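Local coordinates for protein soluble lytic murein transglycosylase (Pseudomonas aeruginosa, PDB 5OHU) that cleaves the glycan strands of peptidoglycan as a lytic transglycosylase, working both from strand ends (exolytic) and within strands (endolytic), at residues Asn124-Asp129 with Glu150-Val155; Ser216-Pro221 with Val241-Arg246; Asn220-Ser225 with Pro253-Ser258; Arg313-Leu318 with Pro603-Arg608. One frame throughout, in Å; residues are numbered along the deposited sequence.

How the interactions relate
All four interactions join pieces of one largely helical chain. Interaction 1 closes before the others open, interactions 2 and 3 start from the same stretch, and interaction 4 comes after both. Interaction 1 holds two successive helices together beside a bound phosphate, which is probably from the crystallisation liquor. Its centre lies 26 Å from that of interaction 2, and their nearest atoms are about 12 Å apart. Interactions 2 and 3 form one patch, with centres 8 Å apart: they share N220 and P221, and L224 CD1 packs 3.6 Å from G244 CA. Interaction 4, with its nearest atoms about 11 Å from interaction 3, differs in bridging 284 intervening residues, connecting helix 307-319 to helix 605-624.

Interaction 1: Asn124-Asp129 with Glu150-Val155; sequences NFTELD and ERLWLV. With PO4 (phosphate ion), chain E.
D129 OD2 lies at the edge of the R151 guanidinium, in its plane, while L152 CG stands 4.1 Å above one face of that group, toward its rim. The carboxylate and guanidinium planes are 60° apart, and the salt bridge is long, with D129 OD2 4.0 Å from R151 NH2. A bend in the arginine chain at chi3 (66°) swings NH2 toward the aspartate, whose other oxygen, OD1, is hydrogen-bonded to Y119. The backbones belong to helices 126-138 and 142-153, an antiparallel helical hairpin; this contact joins the start of the first helix to the end of the second, with the CA atoms of T126 and L152 7.9 Å apart. L152 supplies the apolar contact with both its methyls. Its CD2 slides past T126 CG2 at 3.8 Å, and its CD1 lies 3.9 Å from D129 C in the helix backbone. L152 also packs on L166 of helix 161-172, which the C130-C163 disulfide ties to helix 126-138. Apart from the helix contact, N124 ND2 donates to O2 of a phosphate, probably from the crystallisation liquor, at 2.9 Å with an N-H...O angle of 160°, and K122 NZ binds the same ion.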
# COMPACT_ATOMS: atom_id res chain seq x y z
N ASN A 124 -11.52 14.14 3.86
CA ASN A 124 -11.91 12.76 3.55
C ASN A 124 -12.82 12.17 4.63
O ASN A 124 -12.73 10.99 4.97
CB ASN A 124 -10.68 11.86 3.35
CG ASN A 124 -9.89 12.25 2.14
OD1 ASN A 124 -10.46 12.47 1.06
ND2 ASN A 124 -8.59 12.37 2.31
N PHE A 125 -13.71 13.00 5.17
CA PHE A 125 -14.81 12.51 6.00
C PHE A 125 -16.08 12.49 5.16
O PHE A 125 -16.63 13.55 4.83
CB PHE A 125 -14.99 13.39 7.24
CG PHE A 125 -13.89 13.24 8.25
CD1 PHE A 125 -13.62 12.02 8.82
CD2 PHE A 125 -13.15 14.35 8.64
CE1 PHE A 125 -12.61 11.89 9.78
CE2 PHE A 125 -12.14 14.23 9.58
CZ PHE A 125 -11.87 13.00 10.15
N THR A 126 -16.52 11.29 4.79
CA THR A 126 -17.76 11.14 4.04
C THR A 126 -18.93 11.86 4.72
O THR A 126 -19.80 12.41 4.04
CB THR A 126 -18.08 9.65 3.88
OG1 THR A 126 -17.02 9.02 3.15
CG2 THR A 126 -19.38 9.43 3.12
N GLU A 127 -18.95 11.88 6.06
CA GLU A 127 -20.04 12.54 6.77
C GLU A 127 -20.11 14.02 6.43
O GLU A 127 -21.21 14.57 6.24
CB GLU A 127 -19.86 12.33 8.27
CG GLU A 127 -20.98 12.95 9.11
CD GLU A 127 -20.76 12.76 10.61
OE1 GLU A 127 -21.66 13.15 11.39
OE2 GLU A 127 -19.71 12.21 11.02
N LEU A 128 -18.97 14.69 6.35
CA LEU A 128 -18.97 16.11 6.01
C LEU A 128 -19.37 16.32 4.55
O LEU A 128 -20.13 17.24 4.22
CB LEU A 128 -17.60 16.72 6.29
CG LEU A 128 -17.05 16.66 7.71
CD1 LEU A 128 -15.60 17.12 7.71
CD2 LEU A 128 -17.89 17.52 8.66
N ASP A 129 -18.87 15.47 3.65
CA ASP A 129 -19.30 15.53 2.25
C ASP A 129 -20.81 15.45 2.14
O ASP A 129 -21.44 16.20 1.38
CB ASP A 129 -18.63 14.41 1.45
CG ASP A 129 -17.11 14.46 1.49
OD1 ASP A 129 -16.55 15.49 1.96
OD2 ASP A 129 -16.47 13.48 1.05
N GLU A 150 -25.21 11.72 -5.97
CA GLU A 150 -24.97 10.55 -6.80
C GLU A 150 -23.58 9.98 -6.55
O GLU A 150 -23.42 8.76 -6.41
CB GLU A 150 -25.15 10.90 -8.27
CG GLU A 150 -25.11 9.71 -9.20
CD GLU A 150 -25.79 9.98 -10.52
OE1 GLU A 150 -26.90 10.57 -10.50
OE2 GLU A 150 -25.23 9.63 -11.56
N ARG A 151 -22.57 10.84 -6.47
CA ARG A 151 -21.21 10.38 -6.20
C ARG A 151 -21.11 9.67 -4.85
O ARG A 151 -20.43 8.64 -4.72
CB ARG A 151 -20.24 11.56 -6.26
CG ARG A 151 -18.79 11.19 -6.00
CD ARG A 151 -17.89 12.42 -5.91
NE ARG A 151 -18.20 13.27 -4.75
CZ ARG A 151 -17.66 13.13 -3.54
NH1 ARG A 151 -16.78 12.16 -3.30
NH2 ARG A 151 -18.01 13.96 -2.56
N LEU A 152 -21.75 10.21 -3.83
CA LEU A 152 -21.75 9.52 -2.55
C LEU A 152 -22.67 8.32 -2.55
O LEU A 152 -22.49 7.42 -1.72
CB LEU A 152 -22.14 10.48 -1.42
CG LEU A 152 -21.05 11.52 -1.19
CD1 LEU A 152 -21.65 12.80 -0.60
CD2 LEU A 152 -20.00 10.94 -0.28
N TRP A 153 -23.66 8.31 -3.44
CA TRP A 153 -24.60 7.19 -3.50
C TRP A 153 -23.97 6.00 -4.21
O TRP A 153 -24.20 4.85 -3.81
CB TRP A 153 -25.89 7.62 -4.19
CG TRP A 153 -26.79 6.46 -4.53
CD1 TRP A 153 -26.87 5.80 -5.73
CD2 TRP A 153 -27.72 5.82 -3.66
NE1 TRP A 153 -27.79 4.79 -5.65
CE2 TRP A 153 -28.33 4.78 -4.39
CE3 TRP A 153 -28.09 6.02 -2.32
CZ2 TRP A 153 -29.28 3.93 -3.83
CZ3 TRP A 153 -29.03 5.18 -1.76
CH2 TRP A 153 -29.62 4.15 -2.52
N LEU A 154 -23.15 6.26 -5.23
CA LEU A 154 -22.59 5.18 -6.06
C LEU A 154 -21.35 4.61 -5.39
O LEU A 154 -20.21 4.74 -5.85
CB LEU A 154 -22.29 5.68 -7.47
CG LEU A 154 -23.58 5.73 -8.28
CD1 LEU A 154 -23.38 6.37 -9.66
CD2 LEU A 154 -24.16 4.32 -8.38
N VAL A 155 -21.60 3.92 -4.28
CA VAL A 155 -20.57 3.39 -3.41
C VAL A 155 -21.09 2.07 -2.86
O VAL A 155 -22.25 1.97 -2.45
CB VAL A 155 -20.22 4.37 -2.27
CG1 VAL A 155 -19.30 3.72 -1.29
CG2 VAL A 155 -19.54 5.65 -2.81
P PO4 E . -7.54 13.51 -1.13
O1 PO4 E . -7.22 12.07 -1.48
O2 PO4 E . -7.04 13.81 0.26
O3 PO4 E . -9.04 13.72 -1.18
O4 PO4 E . -6.89 14.44 -2.12

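Interaction 2: Ser216-Pro221 with Val241-Arg246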
# COMPACT_ATOMS: atom_id res chain seq x y z
N SER A 216 -27.03 -13.67 -5.39
CA SER A 216 -26.73 -15.10 -5.38
C SER A 216 -25.51 -15.43 -6.23
O SER A 216 -24.65 -16.23 -5.82
CB SER A 216 -27.94 -15.89 -5.87
OG SER A 216 -27.66 -17.28 -5.82
N VAL A 217 -25.41 -14.83 -7.41
CA VAL A 217 -24.28 -15.09 -8.29
C VAL A 217 -23.01 -14.49 -7.71
O VAL A 217 -21.92 -15.07 -7.83
CB VAL A 217 -24.58 -14.54 -9.70
CG1 VAL A 217 -23.32 -14.45 -10.55
CG2 VAL A 217 -25.65 -15.40 -10.38
N ALA A 218 -23.10 -13.32 -7.08
CA ALA A 218 -21.91 -12.75 -6.46
C ALA A 218 -21.39 -13.66 -5.36
O ALA A 218 -20.17 -13.82 -5.19
CB ALA A 218 -22.19 -11.35 -5.92
N GLN A 219 -22.29 -14.32 -4.63
CA GLN A 219 -21.84 -15.18 -3.54
C GLN A 219 -21.27 -16.49 -4.05
O GLN A 219 -20.30 -17.01 -3.48
CB GLN A 219 -22.98 -15.42 -2.55
CG GLN A 219 -23.64 -14.12 -2.09
CD GLN A 219 -24.74 -14.33 -1.09
OE1 GLN A 219 -25.83 -14.80 -1.42
NE2 GLN A 219 -24.50 -13.88 0.13
N ASN A 220 -21.85 -17.05 -5.12
CA ASN A 220 -21.37 -18.28 -5.76
C ASN A 220 -21.50 -18.15 -7.27
O ASN A 220 -22.52 -18.55 -7.86
CB ASN A 220 -22.15 -19.51 -5.30
CG ASN A 220 -21.70 -20.80 -6.03
OD1 ASN A 220 -22.42 -21.80 -6.06
ND2 ASN A 220 -20.51 -20.77 -6.63
N PRO A 221 -20.47 -17.64 -7.93
CA PRO A 221 -20.57 -17.42 -9.38
C PRO A 221 -20.49 -18.70 -10.20
O PRO A 221 -20.79 -18.65 -11.40
CB PRO A 221 -19.38 -16.51 -9.69
CG PRO A 221 -18.45 -16.69 -8.55
CD PRO A 221 -19.25 -17.06 -7.35
N VAL A 241 -24.47 -11.69 -15.17
CA VAL A 241 -23.49 -12.64 -15.67
C VAL A 241 -22.09 -12.03 -15.67
O VAL A 241 -21.12 -12.68 -15.28
CB VAL A 241 -23.92 -13.14 -17.06
CG1 VAL A 241 -22.78 -13.83 -17.78
CG2 VAL A 241 -25.12 -14.07 -16.91
N GLY A 242 -21.99 -10.76 -16.06
CA GLY A 242 -20.67 -10.14 -16.12
C GLY A 242 -20.03 -10.04 -14.76
O GLY A 242 -18.82 -10.28 -14.61
N LEU A 243 -20.82 -9.68 -13.74
CA LEU A 243 -20.30 -9.66 -12.38
C LEU A 243 -19.81 -11.04 -11.97
O LEU A 243 -18.71 -11.19 -11.42
CB LEU A 243 -21.37 -9.15 -11.41
CG LEU A 243 -20.87 -8.94 -9.98
CD1 LEU A 243 -21.42 -7.64 -9.43
CD2 LEU A 243 -21.28 -10.09 -9.10
N GLY A 244 -20.61 -12.06 -12.27
CA GLY A 244 -20.22 -13.41 -11.90
C GLY A 244 -18.96 -13.88 -12.61
O GLY A 244 -18.10 -14.52 -12.00
N LEU A 245 -18.81 -13.55 -13.89
CA LEU A 245 -17.60 -13.97 -14.58
C LEU A 245 -16.37 -13.26 -14.04
O LEU A 245 -15.30 -13.86 -13.94
CB LEU A 245 -17.71 -13.76 -16.09
CG LEU A 245 -18.81 -14.58 -16.74
CD1 LEU A 245 -19.22 -13.99 -18.08
CD2 LEU A 245 -18.31 -15.99 -16.88
N ARG A 246 -16.51 -11.98 -13.69
CA ARG A 246 -15.37 -11.26 -13.11
C ARG A 246 -14.99 -11.85 -11.76
O ARG A 246 -13.81 -12.00 -11.44
CB ARG A 246 -15.69 -9.77 -12.97
CG ARG A 246 -15.10 -8.92 -14.10
CD ARG A 246 -16.10 -7.98 -14.71
NE ARG A 246 -16.89 -7.28 -13.70
CZ ARG A 246 -18.13 -6.81 -13.89
NH1 ARG A 246 -18.72 -6.97 -15.07
NH2 ARG A 246 -18.75 -6.20 -12.90
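The backbones of P221 and G244 come so close that their CA atoms are 4.7 Å apart, at the point where helix 208-219 ends and the chain turns off at N220. This is glycine-mediated helix packing within an all-helical array: helices 208-219 and 235-251 run in roughly the same direction here, joined by a long connection, and the contact buries 182 Å² without any hydrogen bond between the segments. V217 provides the first point of contact. Its chi1 of 165° carries CG1 anti to the backbone N, and that methyl touches the alpha carbon of the glycine, with V217 CG1 3.5 Å from G244 CA. The same methyl is 4.0 Å from G244 N, so it rests on main chain and not on a side chain. At the adjoining positions, A218 and L243 meet methyl to methyl: L243 CD2 lies 3.5 Å from A218 CB, and it is 3.8 Å from A218 CA. L243 adopts an intermediate chi2 of 137°, which is not a staggered value. Helix 178-190 covers this pair, since A189 touches both A218 and L243, and L243 also lies against E190, the salt-bridge partner of R246. The third point is at the helix end, where the proline ring meets the main chain across the gap: P221 CB approaches G244 O to 3.3 Å, a carbon-oxygen contact, with P221 CG farther off at 4.1 Å.

Interaction 3: Asn220-Ser225 with Pro253-Ser258; sequences NPAQLS and PEKALS
S225 OG is held from two directions: K255 NZ donates to it at 2.6 Å, a short bond, and the hydroxyl donates to A222 O at 3.1 Å. The second bond meets the carbonyl in its plane, with a C=O...donor angle of 152°. A222 O is itself shared, because S225 N also donates to it at 3.1 Å. The serine torsion accounts for this: chi1 of -65° sets OG beside the residue's own backbone N, so hydroxyl and amide converge on one carbonyl. With the donor role of the hydroxyl taken up by A222 O, its oxygen is presented to the ammonium as an acceptor, and the charge of the lysine would probably polarise the hydroxyl. S225 ends the 3-10 segment 221-225, a turn in the connection between helices 208-219 and 235-251, in which L224 N donates to P221 O at 2.9 Å. K255 comes from the first turn of helix 253-263, where its own N is hydrogen-bonded to D252 OD1 just ahead of the helix. Its side chain leaves anti to the backbone N and then bends at chi3 (-103°, an unstaggered value) and again at chi4 to bring NZ onto the serine. On the way it passes loosely by the methyl of A222, whose CB is 4.4 Å from K255 CE, and it also touches L248 of helix 235-251. The contact is a small one at the protein surface, burying 96 Å². L224, whose side chain packs on F230 and V241, gives its O to Y263 OH.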
# COMPACT_ATOMS: atom_id res chain seq x y z
N ASN A 220 -21.85 -17.05 -5.12
CA ASN A 220 -21.37 -18.28 -5.76
C ASN A 220 -21.50 -18.15 -7.27
O ASN A 220 -22.52 -18.55 -7.86
CB ASN A 220 -22.15 -19.51 -5.30
CG ASN A 220 -21.70 -20.80 -6.03
OD1 ASN A 220 -22.42 -21.80 -6.06
ND2 ASN A 220 -20.51 -20.77 -6.63
N PRO A 221 -20.47 -17.64 -7.93
CA PRO A 221 -20.57 -17.42 -9.38
C PRO A 221 -20.49 -18.70 -10.20
O PRO A 221 -20.79 -18.65 -11.40
CB PRO A 221 -19.38 -16.51 -9.69
CG PRO A 221 -18.45 -16.69 -8.55
CD PRO A 221 -19.25 -17.06 -7.35
N ALA A 222 -20.10 -19.83 -9.61
CA ALA A 222 -20.07 -21.07 -10.36
C ALA A 222 -21.45 -21.48 -10.82
O ALA A 222 -21.56 -22.35 -11.69
CB ALA A 222 -19.44 -22.20 -9.52
N GLN A 223 -22.51 -20.88 -10.27
CA GLN A 223 -23.84 -21.17 -10.80
C GLN A 223 -23.99 -20.73 -12.26
O GLN A 223 -24.93 -21.18 -12.92
CB GLN A 223 -24.95 -20.53 -9.95
CG GLN A 223 -24.99 -20.93 -8.46
CD GLN A 223 -25.86 -19.97 -7.62
OE1 GLN A 223 -25.37 -18.96 -7.09
NE2 GLN A 223 -27.15 -20.29 -7.50
N LEU A 224 -23.11 -19.85 -12.76
CA LEU A 224 -23.20 -19.47 -14.17
C LEU A 224 -22.98 -20.66 -15.09
O LEU A 224 -23.28 -20.55 -16.28
CB LEU A 224 -22.23 -18.33 -14.50
CG LEU A 224 -22.53 -17.02 -13.76
CD1 LEU A 224 -21.50 -15.92 -14.08
CD2 LEU A 224 -23.95 -16.52 -14.10
N SER A 225 -22.51 -21.79 -14.57
CA SER A 225 -22.44 -23.03 -15.33
C SER A 225 -23.80 -23.46 -15.84
O SER A 225 -23.88 -24.23 -16.81
CB SER A 225 -21.85 -24.16 -14.47
OG SER A 225 -20.51 -23.87 -14.12
N PRO A 253 -10.16 -19.02 -13.66
CA PRO A 253 -10.21 -18.26 -14.93
C PRO A 253 -10.49 -19.14 -16.14
O PRO A 253 -11.07 -18.65 -17.12
CB PRO A 253 -8.81 -17.63 -15.01
CG PRO A 253 -7.96 -18.50 -14.13
CD PRO A 253 -8.84 -18.95 -13.02
N GLU A 254 -10.11 -20.41 -16.09
CA GLU A 254 -10.41 -21.31 -17.21
C GLU A 254 -11.90 -21.54 -17.34
O GLU A 254 -12.45 -21.47 -18.45
CB GLU A 254 -9.68 -22.65 -17.06
CG GLU A 254 -8.15 -22.53 -17.02
CD GLU A 254 -7.61 -22.14 -15.64
OE1 GLU A 254 -6.37 -22.20 -15.45
OE2 GLU A 254 -8.44 -21.80 -14.74
N LYS A 255 -12.59 -21.80 -16.22
CA LYS A 255 -14.04 -21.93 -16.28
C LYS A 255 -14.69 -20.61 -16.70
O LYS A 255 -15.65 -20.61 -17.48
CB LYS A 255 -14.59 -22.40 -14.93
CG LYS A 255 -16.10 -22.63 -14.95
CD LYS A 255 -16.73 -22.45 -13.56
CE LYS A 255 -17.06 -23.78 -12.85
NZ LYS A 255 -18.04 -24.63 -13.60
N ALA A 256 -14.17 -19.49 -16.22
CA ALA A 256 -14.73 -18.19 -16.58
C ALA A 256 -14.60 -17.94 -18.07
O ALA A 256 -15.52 -17.38 -18.69
CB ALA A 256 -14.03 -17.09 -15.78
N LEU A 257 -13.48 -18.33 -18.66
CA LEU A 257 -13.27 -18.13 -20.10
C LEU A 257 -14.24 -18.97 -20.92
O LEU A 257 -14.82 -18.49 -21.90
CB LEU A 257 -11.82 -18.46 -20.47
CG LEU A 257 -11.47 -18.21 -21.94
CD1 LEU A 257 -11.86 -16.79 -22.31
CD2 LEU A 257 -10.00 -18.43 -22.20
N SER A 258 -14.41 -20.25 -20.56
CA SER A 258 -15.40 -21.07 -21.26
C SER A 258 -16.77 -20.43 -21.21
O SER A 258 -17.52 -20.49 -22.19
CB SER A 258 -15.47 -22.48 -20.65
OG SER A 258 -14.28 -23.18 -20.89

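Interaction 4: Arg313-Leu318 with Pro603-Arg608; sequences RTRLLL and PFDETR
A stacked arginine pair, R315 on R608, joins helix 307-319 to the first turn of helix 605-624 near the C-terminus, across 284 intervening residues. The guanidinium groups arrive from opposite directions and lie face on face: R315 CZ and R608 CZ are 3.3 Å apart, each over the centre of the other plane, and the planes differ by 6°. R315 reaches the stack by an extended chain from CG to NE, whereas R608 bends at chi3 (-49°) to turn its flat group toward its partner. In this overlap R315 NH2 stands 3.4 Å from R608 NH1 and R315 NH1 stands 3.4 Å from R608 NH2, all of them donors, so no hydrogen bond links the two side chains. One turn back on the same helix, D605 OD1 accepts from R608 NH1 at 2.9 Å with an N-H...O angle of 158°, forming a salt bridge. The same oxygen is 4.5 Å from R315 NH1 but well out of that guanidinium plane, so only charge acts between them. E600 serves both arginines: its OE2 forms a salt bridge with R315 NH2, and its backbone O accepts from R608 NE. W312 adds a cation-pi contact to R315. Two positive charges are thus buried face to face, with R342 NE a further one close to R315 NH2; their repulsion is probably offset by the carboxylates of D605 and E600, while the R608 bond to D605, made in the guanidinium plane, leaves the face of R608 for stacking.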
# COMPACT_ATOMS: atom_id res chain seq x y z
N ARG A 313 0.91 -9.13 -20.14
CA ARG A 313 1.12 -9.63 -21.49
C ARG A 313 2.61 -9.83 -21.76
O ARG A 313 3.03 -10.86 -22.30
CB ARG A 313 0.51 -8.66 -22.50
CG ARG A 313 0.19 -9.30 -23.84
CD ARG A 313 -0.03 -8.30 -24.97
NE ARG A 313 -1.15 -7.40 -24.71
CZ ARG A 313 -1.60 -6.51 -25.58
NH1 ARG A 313 -2.63 -5.74 -25.25
NH2 ARG A 313 -1.05 -6.39 -26.78
N THR A 314 3.44 -8.85 -21.37
CA THR A 314 4.89 -8.98 -21.58
C THR A 314 5.49 -10.03 -20.66
O THR A 314 6.33 -10.83 -21.09
CB THR A 314 5.61 -7.64 -21.37
OG1 THR A 314 4.89 -6.57 -22.01
CG2 THR A 314 7.02 -7.71 -21.98
N ARG A 315 5.07 -10.05 -19.39
CA ARG A 315 5.56 -11.06 -18.45
C ARG A 315 5.25 -12.47 -18.95
O ARG A 315 6.11 -13.36 -18.90
CB ARG A 315 4.94 -10.84 -17.07
CG ARG A 315 5.58 -9.69 -16.30
CD ARG A 315 4.84 -9.30 -15.02
NE ARG A 315 5.60 -8.25 -14.36
CZ ARG A 315 5.09 -7.22 -13.71
NH1 ARG A 315 3.78 -7.08 -13.58
NH2 ARG A 315 5.91 -6.32 -13.17
N LEU A 316 4.04 -12.67 -19.47
CA LEU A 316 3.65 -13.98 -19.94
C LEU A 316 4.50 -14.41 -21.13
O LEU A 316 4.94 -15.56 -21.20
CB LEU A 316 2.16 -13.98 -20.29
CG LEU A 316 1.53 -15.26 -20.85
CD1 LEU A 316 1.80 -16.45 -19.95
CD2 LEU A 316 0.03 -15.08 -21.01
N LEU A 317 4.77 -13.49 -22.06
CA LEU A 317 5.66 -13.82 -23.17
C LEU A 317 7.03 -14.23 -22.66
O LEU A 317 7.65 -15.16 -23.19
CB LEU A 317 5.76 -12.63 -24.14
CG LEU A 317 4.48 -12.35 -24.93
CD1 LEU A 317 4.51 -10.97 -25.55
CD2 LEU A 317 4.29 -13.45 -26.00
N LEU A 318 7.53 -13.54 -21.63
CA LEU A 318 8.82 -13.90 -21.06
C LEU A 318 8.76 -15.27 -20.40
O LEU A 318 9.68 -16.08 -20.56
CB LEU A 318 9.26 -12.84 -20.04
CG LEU A 318 9.57 -11.42 -20.55
CD1 LEU A 318 9.74 -10.52 -19.34
CD2 LEU A 318 10.82 -11.36 -21.41
N PRO A 603 3.34 -13.87 -9.37
CA PRO A 603 1.98 -13.33 -9.52
C PRO A 603 1.64 -12.19 -8.57
O PRO A 603 0.86 -11.32 -8.95
CB PRO A 603 1.09 -14.56 -9.27
CG PRO A 603 2.00 -15.75 -9.41
CD PRO A 603 3.34 -15.27 -8.94
N PHE A 604 2.18 -12.18 -7.35
CA PHE A 604 1.84 -11.14 -6.36
C PHE A 604 2.78 -9.95 -6.53
O PHE A 604 3.99 -10.10 -6.34
CB PHE A 604 1.95 -11.67 -4.93
CG PHE A 604 1.01 -12.80 -4.60
CD1 PHE A 604 0.03 -13.20 -5.50
CD2 PHE A 604 1.12 -13.46 -3.37
CE1 PHE A 604 -0.83 -14.25 -5.17
CE2 PHE A 604 0.26 -14.50 -3.04
CZ PHE A 604 -0.72 -14.91 -3.94
N ASP A 605 2.22 -8.77 -6.83
CA ASP A 605 3.02 -7.55 -6.89
C ASP A 605 3.83 -7.36 -5.63
O ASP A 605 4.99 -6.91 -5.68
CB ASP A 605 2.14 -6.31 -7.07
CG ASP A 605 1.59 -6.15 -8.48
OD1 ASP A 605 2.13 -6.76 -9.43
OD2 ASP A 605 0.63 -5.37 -8.64
N GLU A 606 3.22 -7.64 -4.47
CA GLU A 606 3.92 -7.42 -3.21
C GLU A 606 5.14 -8.31 -3.11
O GLU A 606 6.22 -7.86 -2.70
CB GLU A 606 3.00 -7.68 -2.02
CG GLU A 606 3.81 -8.00 -0.76
CD GLU A 606 3.01 -8.00 0.53
OE1 GLU A 606 1.78 -7.79 0.49
OE2 GLU A 606 3.63 -8.21 1.59
N THR A 607 4.99 -9.58 -3.48
CA THR A 607 6.10 -10.50 -3.29
C THR A 607 7.22 -10.21 -4.29
O THR A 607 8.41 -10.30 -3.94
CB THR A 607 5.60 -11.93 -3.41
OG1 THR A 607 4.56 -12.13 -2.46
CG2 THR A 607 6.73 -12.89 -3.12
N ARG A 608 6.86 -9.81 -5.51
CA ARG A 608 7.90 -9.46 -6.49
C ARG A 608 8.75 -8.31 -5.98
O ARG A 608 9.99 -8.38 -6.01
CB ARG A 608 7.27 -9.10 -7.84
CG ARG A 608 8.33 -8.53 -8.83
CD ARG A 608 7.73 -7.87 -10.07
NE ARG A 608 6.74 -8.75 -10.67
CZ ARG A 608 5.43 -8.54 -10.66
NH1 ARG A 608 4.90 -7.43 -10.10
NH2 ARG A 608 4.64 -9.43 -11.24